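Local structure of initiator protein NS1 (Murine minute virus, 4R94) at residues 213-218 with 240-245. The protein nicks the viral replication origin through its N-terminal endonuclease domain, the part described here, and unwinds DNA with its ATP-driven helicase to direct viral DNA replication. Sequence-based numbering, arbitrary orientation.
Sequences TKKKIS and LKEGER
Residues 213-218 of the nickase domain, which hold the last two residues of the predicted RCR-3 motif and the loop after it, meet the first turn of helix 242-252 through one direct bond, from Lys216 N to Glu242 OE1, 2.9 Å long and nearly straight at 169°. The amide reaches the oxygen from above the carboxylate plane, 71° out of it. With CG anti to the backbone N (chi1 -171°) and the chain extended beyond it, the carboxylate of Glu242 is carried across to the Lys216 amide. CB of Lys216 and CG of Lys215 flank Glu242 OE1 at 3.4 and 3.9 Å. Lys215 NZ stays 6.3 Å from Glu242 OE1, too far for a salt bridge, while OE2 of Glu242 is hydrogen-bonded to His246 one turn further along the helix, which gives the carboxylate a second hold.

Two waters extend the junction. One donates a hydrogen bond to Lys214 O (2.7 Å) and accepts one from Arg245 NE, at the guanidinium edge and in its plane. The other takes the helix-start amide, Glu242 N, at 3.0 Å and, weakly, Lys216 NZ. Beside it the backbone N-H of Lys241, the N-cap residue, points at the anti lone pair of Glu244 OE1.

Lys214 turns its amine to the metal ligand Glu119 in a salt bridge, close to magnesium and the catalytic Tyr210. Tyr227 of strand 227-232 pairs by backbone with Lys215 and Ile217 and touches Glu242, while Arg245 hydrogen-bonds Gln117 of strand 112-121, placing the junction at the surface beside the central sheet.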
ATOM      1  N   THR A 213      -7.498 -11.557   6.742  1.00 23.17           N
ATOM      2  CA  THR A 213      -8.812 -12.182   6.594  1.00 22.79           C
ATOM      3  C   THR A 213      -9.464 -11.925   5.244  1.00 23.88           C
ATOM      4  O   THR A 213     -10.513 -12.512   4.947  1.00 25.27           O
ATOM      5  CB  THR A 213      -9.818 -11.710   7.679  1.00 22.69           C
ATOM      6  OG1 THR A 213     -10.209 -10.351   7.436  1.00 23.28           O
ATOM      7  CG2 THR A 213      -9.231 -11.843   9.069  1.00 23.49           C
ATOM      8  N   LYS A 214      -8.875 -11.051   4.424  1.00 21.04           N
ATOM      9  CA  LYS A 214      -9.502 -10.659   3.165  1.00 22.40           C
ATOM     10  C   LYS A 214      -9.481 -11.783   2.127  1.00 21.42           C
ATOM     11  O   LYS A 214      -8.639 -12.688   2.183  1.00 24.29           O
ATOM     12  CB  LYS A 214      -8.818  -9.407   2.572  1.00 23.92           C
ATOM     13  CG  LYS A 214      -8.737  -8.192   3.511  1.00 24.15           C
ATOM     14  CD  LYS A 214     -10.112  -7.707   3.959  1.00 27.05           C
ATOM     15  CE  LYS A 214      -9.995  -6.443   4.828  1.00 25.13           C
ATOM     16  NZ  LYS A 214      -9.686  -5.197   4.044  1.00 24.04           N
ATOM     17  N   LYS A 215     -10.408 -11.714   1.178  1.00 25.75           N
ATOM     18  CA  LYS A 215     -10.456 -12.660   0.060  1.00 25.35           C
ATOM     19  C   LYS A 215      -9.589 -12.217  -1.124  1.00 23.63           C
ATOM     20  O   LYS A 215      -9.568 -11.041  -1.481  1.00 24.81           O
ATOM     21  CB  LYS A 215     -11.904 -12.845  -0.407  1.00 30.05           C
ATOM     22  CG  LYS A 215     -12.059 -13.830  -1.564  1.00 37.67           C
ATOM     23  CD  LYS A 215     -13.481 -14.375  -1.649  1.00 51.92           C
ATOM     24  CE  LYS A 215     -13.633 -15.358  -2.804  1.00 55.74           C
ATOM     25  NZ  LYS A 215     -14.948 -16.061  -2.750  1.00 61.34           N
ATOM     26  N   LYS A 216      -8.883 -13.165  -1.735  1.00 22.88           N
ATOM     27  CA  LYS A 216      -7.979 -12.876  -2.848  1.00 24.48           C
ATOM     28  C   LYS A 216      -8.747 -12.535  -4.115  1.00 26.78           C
ATOM     29  O   LYS A 216      -9.652 -13.266  -4.538  1.00 25.86           O
ATOM     30  CB  LYS A 216      -7.044 -14.069  -3.095  1.00 23.86           C
ATOM     31  CG  LYS A 216      -6.098 -13.956  -4.305  1.00 28.44           C
ATOM     32  CD  LYS A 216      -4.924 -13.051  -4.014  1.00 29.36           C
ATOM     33  CE  LYS A 216      -3.869 -13.105  -5.138  1.00 31.27           C
ATOM     34  NZ  LYS A 216      -3.055 -14.356  -5.075  1.00 34.84           N
ATOM     35  N   ILE A 217      -8.388 -11.411  -4.718  1.00 22.89           N
ATOM     36  CA  ILE A 217      -8.946 -11.035  -6.012  1.00 24.42           C
ATOM     37  C   ILE A 217      -8.416 -11.954  -7.114  1.00 29.60           C
ATOM     38  O   ILE A 217      -7.203 -12.095  -7.297  1.00 27.16           O
ATOM     39  CB  ILE A 217      -8.619  -9.571  -6.352  1.00 26.57           C
ATOM     40  CG1 ILE A 217      -9.314  -8.636  -5.356  1.00 24.13           C
ATOM     41  CG2 ILE A 217      -8.982  -9.244  -7.813  1.00 27.05           C
ATOM     42  CD1 ILE A 217      -8.802  -7.200  -5.430  1.00 21.64           C
ATOM     43  N   SER A 218      -9.328 -12.568  -7.861  1.00 29.84           N
ATOM     44  CA  SER A 218      -8.936 -13.528  -8.893  1.00 35.51           C
ATOM     45  C   SER A 218      -9.605 -13.252 -10.234  1.00 37.76           C
ATOM     46  O   SER A 218      -9.425 -14.001 -11.192  1.00 43.10           O
ATOM     47  CB  SER A 218      -9.280 -14.944  -8.436  1.00 41.26           C
ATOM     48  OG  SER A 218     -10.650 -15.009  -8.084  1.00 36.27           O
ATOM     49  N   LEU A 240       2.694 -15.789   0.731  1.00 20.96           N
ATOM     50  CA  LEU A 240       1.610 -16.651   1.201  1.00 23.62           C
ATOM     51  C   LEU A 240       0.380 -16.642   0.290  1.00 23.62           C
ATOM     52  O   LEU A 240      -0.111 -15.582  -0.106  1.00 21.69           O
ATOM     53  CB  LEU A 240       1.184 -16.245   2.615  1.00 21.70           C
ATOM     54  CG  LEU A 240       2.260 -16.266   3.699  1.00 19.21           C
ATOM     55  CD1 LEU A 240       1.639 -15.937   5.064  1.00 23.89           C
ATOM     56  CD2 LEU A 240       2.944 -17.629   3.732  1.00 27.45           C
ATOM     57  N   LYS A 241      -0.126 -17.837  -0.014  1.00 23.61           N
ATOM     58  CA  LYS A 241      -1.381 -17.998  -0.739  1.00 26.63           C
ATOM     59  C   LYS A 241      -2.538 -17.700   0.218  1.00 24.47           C
ATOM     60  O   LYS A 241      -2.329 -17.692   1.430  1.00 24.18           O
ATOM     61  CB  LYS A 241      -1.486 -19.412  -1.307  1.00 30.47           C
ATOM     62  CG  LYS A 241      -0.329 -19.772  -2.247  1.00 31.94           C
ATOM     63  CD  LYS A 241      -0.315 -21.255  -2.607  1.00 39.70           C
ATOM     64  CE  LYS A 241       0.613 -21.502  -3.795  1.00 46.69           C
ATOM     65  NZ  LYS A 241       1.941 -20.857  -3.607  1.00 41.12           N
ATOM     66  N   GLU A 242      -3.745 -17.461  -0.311  1.00 28.42           N
ATOM     67  CA  GLU A 242      -4.866 -17.063   0.554  1.00 25.64           C
ATOM     68  C   GLU A 242      -5.107 -18.081   1.664  1.00 28.24           C
ATOM     69  O   GLU A 242      -5.321 -17.707   2.811  1.00 25.98           O
ATOM     70  CB  GLU A 242      -6.182 -16.863  -0.217  1.00 28.89           C
ATOM     71  CG  GLU A 242      -7.251 -16.233   0.709  1.00 28.82           C
ATOM     72  CD  GLU A 242      -8.676 -16.157   0.164  1.00 30.38           C
ATOM     73  OE1 GLU A 242      -8.879 -16.030  -1.061  1.00 27.36           O
ATOM     74  OE2 GLU A 242      -9.616 -16.210   1.001  1.00 32.41           O
ATOM     75  N   GLY A 243      -5.057 -19.362   1.321  1.00 29.89           N
ATOM     76  CA  GLY A 243      -5.276 -20.408   2.306  1.00 27.04           C
ATOM     77  C   GLY A 243      -4.257 -20.357   3.424  1.00 24.41           C
ATOM     78  O   GLY A 243      -4.587 -20.576   4.582  1.00 27.30           O
ATOM     79  N   GLU A 244      -3.016 -20.037   3.077  1.00 25.19           N
ATOM     80  CA  GLU A 244      -1.938 -19.979   4.054  1.00 21.61           C
ATOM     81  C   GLU A 244      -2.096 -18.764   4.966  1.00 21.89           C
ATOM     82  O   GLU A 244      -1.729 -18.801   6.137  1.00 24.81           O
ATOM     83  CB  GLU A 244      -0.575 -19.948   3.345  1.00 26.19           C
ATOM     84  CG  GLU A 244      -0.287 -21.231   2.555  1.00 29.18           C
ATOM     85  CD  GLU A 244       0.999 -21.173   1.741  1.00 34.16           C
ATOM     86  OE1 GLU A 244       1.221 -20.178   1.015  1.00 29.54           O
ATOM     87  OE2 GLU A 244       1.791 -22.138   1.821  1.00 33.48           O
ATOM     88  N   ARG A 245      -2.616 -17.678   4.406  1.00 24.53           N
ATOM     89  CA  ARG A 245      -2.847 -16.469   5.181  1.00 21.89           C
ATOM     90  C   ARG A 245      -3.904 -16.730   6.260  1.00 23.42           C
ATOM     91  O   ARG A 245      -3.761 -16.300   7.404  1.00 23.92           O
ATOM     92  CB  ARG A 245      -3.274 -15.324   4.254  1.00 21.18           C
ATOM     93  CG  ARG A 245      -2.134 -14.807   3.351  1.00 20.47           C
ATOM     94  CD  ARG A 245      -2.681 -14.070   2.131  1.00 19.90           C
ATOM     95  NE  ARG A 245      -3.527 -12.938   2.510  1.00 21.06           N
ATOM     96  CZ  ARG A 245      -3.133 -11.670   2.505  1.00 19.43           C
ATOM     97  NH1 ARG A 245      -1.884 -11.351   2.149  1.00 19.50           N
ATOM     98  NH2 ARG A 245      -3.986 -10.718   2.874  1.00 19.08           N
TER
HETATM   99  O   HOH W   1      -6.196 -13.073   3.196  1.00 23.99           O
HETATM  100  O   HOH W   2      -3.461 -17.082  -3.315  1.00 34.36           O